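Local coordinates for choline binding protein PCPA (Streptococcus pneumoniae, PDB 4CP6) that probably sits on the pneumococcal surface as a choline-binding protein, exposing a leucine-rich repeat region, and serves as a vaccine antigen, at residues G114-I120 / F138-I144; E256-L260 / N277-I283; L303-L309 / V326-H332. One frame throughout, in Å; residues are numbered along the deposited sequence.

Contact 1. Residues G114-I120 / F138-I144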
loop_
_atom_site.group_PDB
_atom_site.type_symbol
_atom_site.label_atom_id
_atom_site.label_comp_id
_atom_site.label_asym_id
_atom_site.label_seq_id
_atom_site.Cartn_x
_atom_site.Cartn_y
_atom_site.Cartn_z
ATOM N N GLY A 114 1.388 -13.752 11.461
ATOM C CA GLY A 114 1.867 -13.351 12.778
ATOM C C GLY A 114 3.118 -14.050 13.256
ATOM O O GLY A 114 3.479 -13.916 14.437
ATOM N N SER A 115 3.804 -14.787 12.371
ATOM C CA SER A 115 4.984 -15.551 12.757
ATOM C C SER A 115 5.952 -14.793 13.638
ATOM O O SER A 115 6.327 -13.676 13.326
ATOM C CB SER A 115 5.711 -16.064 11.518
ATOM O OG SER A 115 6.870 -16.813 11.858
ATOM N N LYS A 116 6.415 -15.436 14.714
ATOM C CA LYS A 116 7.409 -14.816 15.583
ATOM C C LYS A 116 8.838 -15.135 15.133
ATOM O O LYS A 116 9.788 -14.670 15.777
ATOM C CB LYS A 116 7.205 -15.287 17.017
ATOM C CG LYS A 116 5.938 -14.718 17.623
ATOM C CD LYS A 116 5.810 -15.175 19.064
ATOM C CE LYS A 116 6.869 -14.628 19.980
ATOM N NZ LYS A 116 6.598 -15.011 21.399
ATOM N N ALA A 117 9.004 -15.884 14.027
ATOM C CA ALA A 117 10.344 -16.179 13.526
ATOM C C ALA A 117 11.000 -14.867 13.033
ATOM O O ALA A 117 10.388 -14.066 12.296
ATOM C CB ALA A 117 10.264 -17.183 12.387
ATOM N N LYS A 118 12.235 -14.632 13.468
ATOM C CA LYS A 118 12.964 -13.426 13.068
ATOM C C LYS A 118 13.537 -13.600 11.672
ATOM O O LYS A 118 13.778 -12.619 10.957
ATOM C CB LYS A 118 14.092 -13.113 14.059
ATOM C CG LYS A 118 13.641 -13.015 15.520
ATOM C CD LYS A 118 12.963 -11.713 15.856
ATOM C CE LYS A 118 12.251 -11.754 17.188
ATOM N NZ LYS A 118 10.876 -12.318 17.069
ATOM N N THR A 119 13.776 -14.838 11.287
ATOM C CA THR A 119 14.210 -15.142 9.942
ATOM C C THR A 119 13.580 -16.414 9.424
ATOM O O THR A 119 13.152 -17.282 10.196
ATOM C CB THR A 119 15.721 -15.135 9.780
ATOM O OG1 THR A 119 16.000 -15.115 8.359
ATOM C CG2 THR A 119 16.396 -16.293 10.508
ATOM N N ILE A 120 13.477 -16.487 8.104
ATOM C CA ILE A 120 13.013 -17.624 7.342
ATOM C C ILE A 120 14.165 -17.937 6.443
ATOM O O ILE A 120 14.616 -17.047 5.689
ATOM C CB ILE A 120 11.750 -17.291 6.510
ATOM C CG1 ILE A 120 10.569 -16.887 7.393
ATOM C CG2 ILE A 120 11.386 -18.424 5.548
ATOM C CD1 ILE A 120 9.975 -17.993 8.233
ATOM N N PHE A 138 1.562 -9.331 9.581
ATOM C CA PHE A 138 1.741 -9.099 11.026
ATOM C C PHE A 138 2.913 -9.924 11.585
ATOM O O PHE A 138 2.998 -10.140 12.799
ATOM C CB PHE A 138 0.429 -9.378 11.804
ATOM C CG PHE A 138 -0.688 -8.450 11.379
ATOM C CD1 PHE A 138 -0.807 -7.175 11.934
ATOM C CD2 PHE A 138 -1.602 -8.833 10.401
ATOM C CE1 PHE A 138 -1.837 -6.320 11.543
ATOM C CE2 PHE A 138 -2.651 -7.981 10.028
ATOM C CZ PHE A 138 -2.739 -6.723 10.573
ATOM N N SER A 139 3.841 -10.369 10.718
ATOM C CA SER A 139 4.944 -11.180 11.212
ATOM C C SER A 139 6.013 -10.339 11.928
ATOM O O SER A 139 6.073 -9.096 11.778
ATOM C CB SER A 139 5.587 -11.974 10.086
ATOM O OG SER A 139 6.510 -11.168 9.373
ATOM N N GLU A 140 6.879 -11.037 12.685
ATOM C CA GLU A 140 8.024 -10.414 13.365
ATOM C C GLU A 140 9.314 -10.639 12.564
ATOM O O GLU A 140 10.415 -10.441 13.075
ATOM C CB GLU A 140 8.175 -10.998 14.770
ATOM C CG GLU A 140 6.929 -10.792 15.614
ATOM C CD GLU A 140 7.068 -11.098 17.091
ATOM O OE1 GLU A 140 8.211 -11.177 17.595
ATOM O OE2 GLU A 140 6.015 -11.240 17.750
ATOM N N LEU A 141 9.173 -11.013 11.274
ATOM C CA LEU A 141 10.300 -11.248 10.396
ATOM C C LEU A 141 11.210 -10.022 10.337
ATOM O O LEU A 141 10.720 -8.908 10.189
ATOM C CB LEU A 141 9.735 -11.501 8.993
ATOM C CG LEU A 141 10.605 -12.065 7.900
ATOM C CD1 LEU A 141 11.209 -13.418 8.321
ATOM C CD2 LEU A 141 9.733 -12.295 6.654
ATOM N N GLU A 142 12.512 -10.240 10.446
ATOM C CA GLU A 142 13.464 -9.148 10.341
ATOM C C GLU A 142 14.212 -9.190 9.052
ATOM O O GLU A 142 14.583 -8.137 8.552
ATOM C CB GLU A 142 14.429 -9.129 11.533
ATOM C CG GLU A 142 13.641 -8.900 12.812
ATOM C CD GLU A 142 14.464 -8.809 14.074
ATOM O OE1 GLU A 142 15.685 -9.075 14.017
ATOM O OE2 GLU A 142 13.874 -8.500 15.133
ATOM N N GLU A 143 14.495 -10.386 8.539
ATOM C CA GLU A 143 15.268 -10.562 7.311
ATOM C C GLU A 143 14.791 -11.778 6.550
ATOM O O GLU A 143 14.537 -12.831 7.152
ATOM C CB GLU A 143 16.761 -10.818 7.656
ATOM C CG GLU A 143 17.526 -9.588 8.125
ATOM C CD GLU A 143 19.040 -9.716 8.153
ATOM O OE1 GLU A 143 19.559 -10.823 7.879
ATOM O OE2 GLU A 143 19.709 -8.699 8.447
ATOM N N ILE A 144 14.742 -11.667 5.215
ATOM C CA ILE A 144 14.405 -12.795 4.360
ATOM C C ILE A 144 15.000 -12.567 2.987
ATOM O O ILE A 144 14.959 -11.442 2.462
ATOM C CB ILE A 144 12.855 -13.058 4.284
ATOM C CG1 ILE A 144 12.517 -14.441 3.653
ATOM C CG2 ILE A 144 12.121 -11.905 3.528
ATOM C CD1 ILE A 144 11.021 -14.845 3.727
#
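K118 reaches along the flank of the 138-144 segment to E140, and its side chain carries much of this contact between two turns of the leucine-rich repeat coil. From CB the chain sets off with CG beside the backbone N and then turns about the CB-CG bond (chi2 -78°). CD lies 3.4 Å from OE2 of E142, the two side chains running alongside each other, and CE begins the approach to E140. A second bend brings NZ to 2.9 Å from OE1 of E140, a salt bridge that meets the carboxylate on its anti side and somewhat out of plane. The same NZ donates to the carbonyl O of K116, so the ammonium is held between its own loop and the next. K116 runs beside E140, its CG 3.5 Å from OE2.

Next to this charged group the backbones join: E140 N donates to S115 O at 2.8 Å, and E142 N to K118 O at 2.7 Å. T119 OG1 donates to E143 O from above the carbonyl plane. On the buried side L141 CD1 presses against I120 CG1 at 3.6 Å, the two side chains nearly perpendicular, while I144 CD1 touches I120 CB. S115 and S139 each form an ST turn, and their hydroxyls bond onward to Y94 and S161. Strands 119-122 and 143-146 are neighbours in a parallel sheet, with strand 97-100 beyond I120 and strand 166-169 beyond I144.

Contact 2. Residues E256-L260 / N277-I283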
loop_
_atom_site.group_PDB
_atom_site.type_symbol
_atom_site.label_atom_id
_atom_site.label_comp_id
_atom_site.label_asym_id
_atom_site.label_seq_id
_atom_site.Cartn_x
_atom_site.Cartn_y
_atom_site.Cartn_z
ATOM N N GLU A 256 6.789 13.441 -18.763
ATOM C CA GLU A 256 6.003 12.322 -19.281
ATOM C C GLU A 256 4.891 11.889 -18.345
ATOM O O GLU A 256 4.043 11.142 -18.776
ATOM C CB GLU A 256 6.907 11.087 -19.473
ATOM C CG GLU A 256 8.004 11.244 -20.527
ATOM C CD GLU A 256 9.317 11.834 -20.039
ATOM O OE1 GLU A 256 9.462 12.062 -18.815
ATOM O OE2 GLU A 256 10.216 12.044 -20.888
ATOM N N THR A 257 4.916 12.324 -17.065
ATOM C CA THR A 257 3.929 11.832 -16.101
ATOM C C THR A 257 2.503 12.130 -16.505
ATOM O O THR A 257 2.182 13.286 -16.808
ATOM C CB THR A 257 4.221 12.350 -14.698
ATOM O OG1 THR A 257 5.622 12.437 -14.444
ATOM C CG2 THR A 257 3.549 11.523 -13.622
ATOM N N LYS A 258 1.643 11.104 -16.507
ATOM C CA LYS A 258 0.214 11.249 -16.803
ATOM C C LYS A 258 -0.603 11.041 -15.517
ATOM O O LYS A 258 -1.711 11.576 -15.389
ATOM C CB LYS A 258 -0.242 10.243 -17.844
ATOM C CG LYS A 258 0.468 10.442 -19.184
ATOM C CD LYS A 258 -0.222 9.673 -20.303
ATOM C CE LYS A 258 0.102 10.254 -21.664
ATOM N NZ LYS A 258 1.254 9.564 -22.308
ATOM N N GLU A 259 -0.088 10.237 -14.574
ATOM C CA GLU A 259 -0.834 10.022 -13.344
ATOM C C GLU A 259 0.055 9.753 -12.171
ATOM O O GLU A 259 1.142 9.146 -12.308
ATOM C CB GLU A 259 -1.866 8.893 -13.506
ATOM C CG GLU A 259 -1.263 7.522 -13.659
ATOM C CD GLU A 259 -2.299 6.414 -13.728
ATOM O OE1 GLU A 259 -3.074 6.230 -12.758
ATOM O OE2 GLU A 259 -2.324 5.723 -14.768
ATOM N N LEU A 260 -0.454 10.154 -10.976
ATOM C CA LEU A 260 0.163 9.790 -9.708
ATOM C C LEU A 260 -0.674 8.642 -9.197
ATOM O O LEU A 260 -1.903 8.784 -9.077
ATOM C CB LEU A 260 0.172 10.933 -8.696
ATOM C CG LEU A 260 0.746 12.249 -9.197
ATOM C CD1 LEU A 260 0.762 13.252 -8.084
ATOM C CD2 LEU A 260 2.176 12.077 -9.716
ATOM N N ASN A 277 3.698 18.399 -13.495
ATOM C CA ASN A 277 3.956 18.812 -14.863
ATOM C C ASN A 277 2.703 18.941 -15.723
ATOM O O ASN A 277 1.748 18.171 -15.568
ATOM C CB ASN A 277 4.812 17.729 -15.528
ATOM C CG ASN A 277 4.166 16.351 -15.461
ATOM O OD1 ASN A 277 4.025 15.751 -14.390
ATOM N ND2 ASN A 277 3.647 15.837 -16.562
ATOM N N GLU A 278 2.733 19.854 -16.728
ATOM C CA GLU A 278 1.685 19.840 -17.720
ATOM C C GLU A 278 1.733 18.475 -18.409
ATOM O O GLU A 278 2.830 17.970 -18.720
ATOM C CB GLU A 278 1.892 20.933 -18.773
ATOM C CG GLU A 278 1.400 22.283 -18.313
ATOM C CD GLU A 278 0.014 22.315 -17.691
ATOM O OE1 GLU A 278 -0.912 21.654 -18.218
ATOM O OE2 GLU A 278 -0.129 23.052 -16.692
ATOM N N GLY A 279 0.561 17.904 -18.629
ATOM C CA GLY A 279 0.394 16.581 -19.208
ATOM C C GLY A 279 -0.153 15.622 -18.156
ATOM O O GLY A 279 -0.773 14.616 -18.503
ATOM N N LEU A 280 0.070 15.934 -16.862
ATOM C CA LEU A 280 -0.475 15.103 -15.772
ATOM C C LEU A 280 -1.989 15.277 -15.766
ATOM O O LEU A 280 -2.509 16.401 -15.776
ATOM C CB LEU A 280 0.146 15.502 -14.444
ATOM C CG LEU A 280 -0.068 14.504 -13.318
ATOM C CD1 LEU A 280 1.190 14.343 -12.519
ATOM C CD2 LEU A 280 -1.182 14.935 -12.439
ATOM N N GLU A 281 -2.709 14.156 -15.788
ATOM C CA GLU A 281 -4.167 14.163 -15.858
ATOM C C GLU A 281 -4.872 13.726 -14.585
ATOM O O GLU A 281 -6.015 14.125 -14.376
ATOM C CB GLU A 281 -4.663 13.216 -16.961
ATOM C CG GLU A 281 -4.138 13.551 -18.351
ATOM C CD GLU A 281 -4.337 12.463 -19.395
ATOM O OE1 GLU A 281 -4.704 11.320 -19.033
ATOM O OE2 GLU A 281 -4.098 12.757 -20.587
ATOM N N LYS A 282 -4.250 12.860 -13.798
ATOM C CA LYS A 282 -4.919 12.255 -12.655
ATOM C C LYS A 282 -4.053 12.133 -11.439
ATOM O O LYS A 282 -2.896 11.711 -11.531
ATOM C CB LYS A 282 -5.422 10.861 -13.115
ATOM C CG LYS A 282 -6.060 10.003 -12.020
ATOM C CD LYS A 282 -6.576 8.718 -12.653
ATOM C CE LYS A 282 -7.363 7.895 -11.694
ATOM N NZ LYS A 282 -7.820 6.638 -12.356
ATOM N N ILE A 283 -4.655 12.439 -10.281
ATOM C CA ILE A 283 -4.029 12.261 -8.976
ATOM C C ILE A 283 -4.846 11.186 -8.247
ATOM O O ILE A 283 -6.045 11.386 -7.979
ATOM C CB ILE A 283 -3.998 13.581 -8.180
ATOM C CG1 ILE A 283 -3.103 14.592 -8.913
ATOM C CG2 ILE A 283 -3.558 13.349 -6.735
ATOM C CD1 ILE A 283 -3.168 16.007 -8.344
HETATM O O HOH W 1 -5.522 5.038 -13.311
#
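T257 and N277 meet with their side chains crossing at about a right angle, the asparagine amide doing the touching. Hydrogen bonds to backbone carbonyls hold one end. N277 ND2 donates to T257 O at 3.0 Å, on a lone pair and almost exactly in the amide's own plane; chi1 of 56° sets CG between the backbone N and carbonyl carbon, bringing the amide round to this bond. ND2 also bonds to E278 O, well above that carbonyl plane, and OD1 accepts from the hydroxyl of T253, outside the two segments, so both ends of the amide are engaged. K258 O takes two amides, E281 N at 2.8 Å and K282 N at 3.3 Å, and L260 N closes the strand pairing on K282 O at 2.9 Å.

Apolar packing lies on the inner side. L280 CD1 touches both L260 CD2, at 3.7 Å, and T257 CG2, at 3.8 Å; with CG anti to the backbone N (chi1 -165°), CD1 is carried in between T257 and L260. L260 and I283 run side by side further along.

On the outer side E259 and K282 pair through water. Their charged atoms stay 4.8 Å apart, OE1 to NZ, and one water bridges them, donating to OE1 and accepting from NZ.

N277 to L280 forms a type II beta turn, with G279 at its third position, leading into strand 282-283. That strand lies parallel to 259-260 in a mixed sheet, with strand 238-241 flanking 259-260 and strand 305-306 flanking 282-283.

Contact 3. Residues L303-L309 / V326-H332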
loop_
_atom_site.group_PDB
_atom_site.type_symbol
_atom_site.label_atom_id
_atom_site.label_comp_id
_atom_site.label_asym_id
_atom_site.label_seq_id
_atom_site.Cartn_x
_atom_site.Cartn_y
_atom_site.Cartn_z
ATOM N N LEU A 303 -4.829 18.894 -15.495
ATOM C CA LEU A 303 -5.411 18.017 -14.467
ATOM C C LEU A 303 -6.909 17.834 -14.632
ATOM O O LEU A 303 -7.671 18.793 -14.583
ATOM C CB LEU A 303 -5.075 18.592 -13.094
ATOM C CG LEU A 303 -5.518 17.758 -11.867
ATOM C CD1 LEU A 303 -4.806 16.404 -11.830
ATOM C CD2 LEU A 303 -5.180 18.537 -10.613
ATOM N N GLU A 304 -7.342 16.554 -14.768
ATOM C CA GLU A 304 -8.743 16.239 -14.963
ATOM C C GLU A 304 -9.408 15.621 -13.735
ATOM O O GLU A 304 -10.627 15.762 -13.575
ATOM C CB GLU A 304 -8.866 15.173 -16.067
ATOM C CG GLU A 304 -8.349 15.563 -17.446
ATOM C CD GLU A 304 -8.303 14.416 -18.447
ATOM O OE1 GLU A 304 -8.835 13.320 -18.141
ATOM O OE2 GLU A 304 -7.696 14.603 -19.526
ATOM N N THR A 305 -8.660 14.824 -12.962
ATOM C CA THR A 305 -9.239 14.026 -11.894
ATOM C C THR A 305 -8.407 14.109 -10.650
ATOM O O THR A 305 -7.198 13.859 -10.704
ATOM C CB THR A 305 -9.292 12.533 -12.388
ATOM O OG1 THR A 305 -10.066 12.489 -13.592
ATOM C CG2 THR A 305 -9.877 11.582 -11.332
ATOM N N ILE A 306 -9.071 14.322 -9.499
ATOM C CA ILE A 306 -8.420 14.295 -8.197
ATOM C C ILE A 306 -9.268 13.365 -7.347
ATOM O O ILE A 306 -10.410 13.691 -7.028
ATOM C CB ILE A 306 -8.254 15.669 -7.537
ATOM C CG1 ILE A 306 -7.664 16.690 -8.499
ATOM C CG2 ILE A 306 -7.387 15.533 -6.274
ATOM C CD1 ILE A 306 -7.613 18.112 -7.878
ATOM N N GLU A 307 -8.732 12.186 -6.991
ATOM C CA GLU A 307 -9.492 11.165 -6.297
ATOM C C GLU A 307 -9.618 11.370 -4.801
ATOM O O GLU A 307 -9.013 12.277 -4.207
ATOM C CB GLU A 307 -8.907 9.774 -6.614
ATOM C CG GLU A 307 -8.960 9.391 -8.083
ATOM C CD GLU A 307 -8.596 7.941 -8.356
ATOM O OE1 GLU A 307 -7.812 7.319 -7.592
ATOM O OE2 GLU A 307 -9.104 7.427 -9.376
ATOM N N ARG A 308 -10.406 10.490 -4.189
ATOM C CA ARG A 308 -10.724 10.514 -2.777
ATOM C C ARG A 308 -9.519 10.691 -1.865
ATOM O O ARG A 308 -8.524 9.980 -1.999
ATOM C CB ARG A 308 -11.492 9.224 -2.419
ATOM C CG ARG A 308 -11.707 8.974 -0.922
ATOM C CD ARG A 308 -12.740 7.870 -0.678
ATOM N NE ARG A 308 -12.948 7.665 0.764
ATOM C CZ ARG A 308 -12.348 6.746 1.513
ATOM N NH1 ARG A 308 -11.463 5.916 0.976
ATOM N NH2 ARG A 308 -12.638 6.645 2.809
ATOM N N LEU A 309 -9.604 11.638 -0.952
ATOM C CA LEU A 309 -8.609 11.873 0.085
ATOM C C LEU A 309 -7.216 12.062 -0.483
ATOM O O LEU A 309 -6.231 11.746 0.181
ATOM C CB LEU A 309 -8.670 10.804 1.201
ATOM C CG LEU A 309 -9.967 10.879 2.041
ATOM C CD1 LEU A 309 -10.233 9.557 2.771
ATOM C CD2 LEU A 309 -9.889 12.037 3.021
ATOM N N VAL A 326 -10.496 20.891 -13.951
ATOM C CA VAL A 326 -10.736 19.640 -13.251
ATOM C C VAL A 326 -12.194 19.242 -13.492
ATOM O O VAL A 326 -13.119 20.079 -13.345
ATOM C CB VAL A 326 -10.465 19.765 -11.743
ATOM C CG1 VAL A 326 -10.581 18.406 -11.079
ATOM C CG2 VAL A 326 -9.080 20.349 -11.466
ATOM N N LYS A 327 -12.409 17.976 -13.875
ATOM C CA LYS A 327 -13.729 17.448 -14.187
ATOM C C LYS A 327 -14.262 16.539 -13.099
ATOM O O LYS A 327 -15.478 16.442 -12.923
ATOM C CB LYS A 327 -13.664 16.647 -15.497
ATOM C CG LYS A 327 -13.233 17.466 -16.733
ATOM C CD LYS A 327 -13.456 16.680 -18.024
ATOM C CE LYS A 327 -12.200 16.539 -18.854
ATOM N NZ LYS A 327 -12.427 15.726 -20.082
ATOM N N ASN A 328 -13.367 15.806 -12.414
ATOM C CA ASN A 328 -13.801 14.778 -11.481
ATOM C C ASN A 328 -13.121 14.933 -10.156
ATOM O O ASN A 328 -11.892 14.899 -10.083
ATOM C CB ASN A 328 -13.447 13.380 -12.052
ATOM C CG ASN A 328 -13.806 13.193 -13.501
ATOM O OD1 ASN A 328 -14.984 13.278 -13.881
ATOM N ND2 ASN A 328 -12.802 13.011 -14.354
ATOM N N PHE A 329 -13.915 15.047 -9.099
ATOM C CA PHE A 329 -13.408 15.065 -7.732
ATOM C C PHE A 329 -13.952 13.852 -6.999
ATOM O O PHE A 329 -15.174 13.640 -7.012
ATOM C CB PHE A 329 -13.885 16.297 -6.972
ATOM C CG PHE A 329 -13.334 17.592 -7.473
ATOM C CD1 PHE A 329 -12.049 18.004 -7.127
ATOM C CD2 PHE A 329 -14.090 18.409 -8.303
ATOM C CE1 PHE A 329 -11.528 19.202 -7.624
ATOM C CE2 PHE A 329 -13.572 19.608 -8.781
ATOM C CZ PHE A 329 -12.310 20.010 -8.424
ATOM N N GLY A 330 -13.089 13.087 -6.326
ATOM C CA GLY A 330 -13.590 11.988 -5.519
ATOM C C GLY A 330 -14.204 12.521 -4.230
ATOM O O GLY A 330 -14.085 13.711 -3.883
ATOM N N LYS A 331 -14.816 11.614 -3.473
ATOM C CA LYS A 331 -15.429 11.934 -2.176
ATOM C C LYS A 331 -14.319 12.351 -1.194
ATOM O O LYS A 331 -13.247 11.747 -1.188
ATOM C CB LYS A 331 -16.187 10.691 -1.673
ATOM C CG LYS A 331 -16.979 10.868 -0.392
ATOM C CD LYS A 331 -17.873 9.644 -0.143
ATOM C CE LYS A 331 -18.486 9.630 1.238
ATOM N NZ LYS A 331 -19.655 8.702 1.316
ATOM N N HIS A 332 -14.541 13.369 -0.367
ATOM C CA HIS A 332 -13.545 13.817 0.619
ATOM C C HIS A 332 -12.209 14.127 -0.033
ATOM O O HIS A 332 -11.161 13.711 0.451
ATOM C CB HIS A 332 -13.388 12.821 1.782
ATOM C CG HIS A 332 -14.609 12.748 2.639
ATOM N ND1 HIS A 332 -14.962 13.768 3.507
ATOM C CD2 HIS A 332 -15.548 11.783 2.694
ATOM C CE1 HIS A 332 -16.062 13.337 4.120
ATOM N NE2 HIS A 332 -16.475 12.186 3.626
HETATM O O HOH W 2 -11.999 13.270 -17.878
#
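I306 lies alongside F329, and I306 CD1 comes obliquely to the ring, 4.1 Å from F329 CE1. V326 CG1, from the ring's own segment, sits over one face, offset toward the rim. This is the stacking of successive coils in a leucine-rich repeat solenoid: each segment carries a short strand, and matching positions pile up along the axis. V326 also reaches across to I306, and strand 319-322 lies against the group, with L322 touching both I306 and F329. F356 adds an edge-to-face ring contact to F329.

Along the backbone, E304 O accepts two amides, K327 N at 2.9 Å and N328 N at 3.0 Å. The first comes in tilted from the carbonyl plane; the second lies nearly in line with the C=O bond. The parallel pairing continues through I306 N to N328 O, then through G330 N to I306 O at 2.8 Å. On the outer side of the sheet T305 and N328 sit next to each other. At the start of the segments, E304 OE1 and K327 NZ share a water, weakly held.

Past the strands the two segments stay together. R308 is extended from CG to NE, with CG anti to the backbone N (chi1 170°), and its CG passes 3.2 Å from K331 O. L309 CD1 lies over the centre of the R308 guanidinium, 3.6 Å above its plane. H332 stacks with F355 beyond, and R308 O takes the hydroxyl of T285 on the preceding coil. L309 CD2 packs on H332 CB at 3.8 Å, and L309 N donates to H332 O, arriving 54° out of the carbonyl plane.

In the fold
Along the chain the three come in series: contact 1, then contact 2, then contact 3. Contacts 2 and 3 belong to one mixed sheet, where strands 259-260, 282-283, 305-306 and 328-329 follow in order; their centres are 13 Å apart, and they meet directly where E281 O probably accepts from E304 N, and I283 N probably donates to T305 O. Contact 1 lies in a separate parallel sheet across the chain's centre, its centre about 38 Å from that of contact 2 and 39 Å from that of contact 3. A similar stacking of coil on coil thus recurs in both leucine-rich repeat regions, giving the elongated solenoid its length.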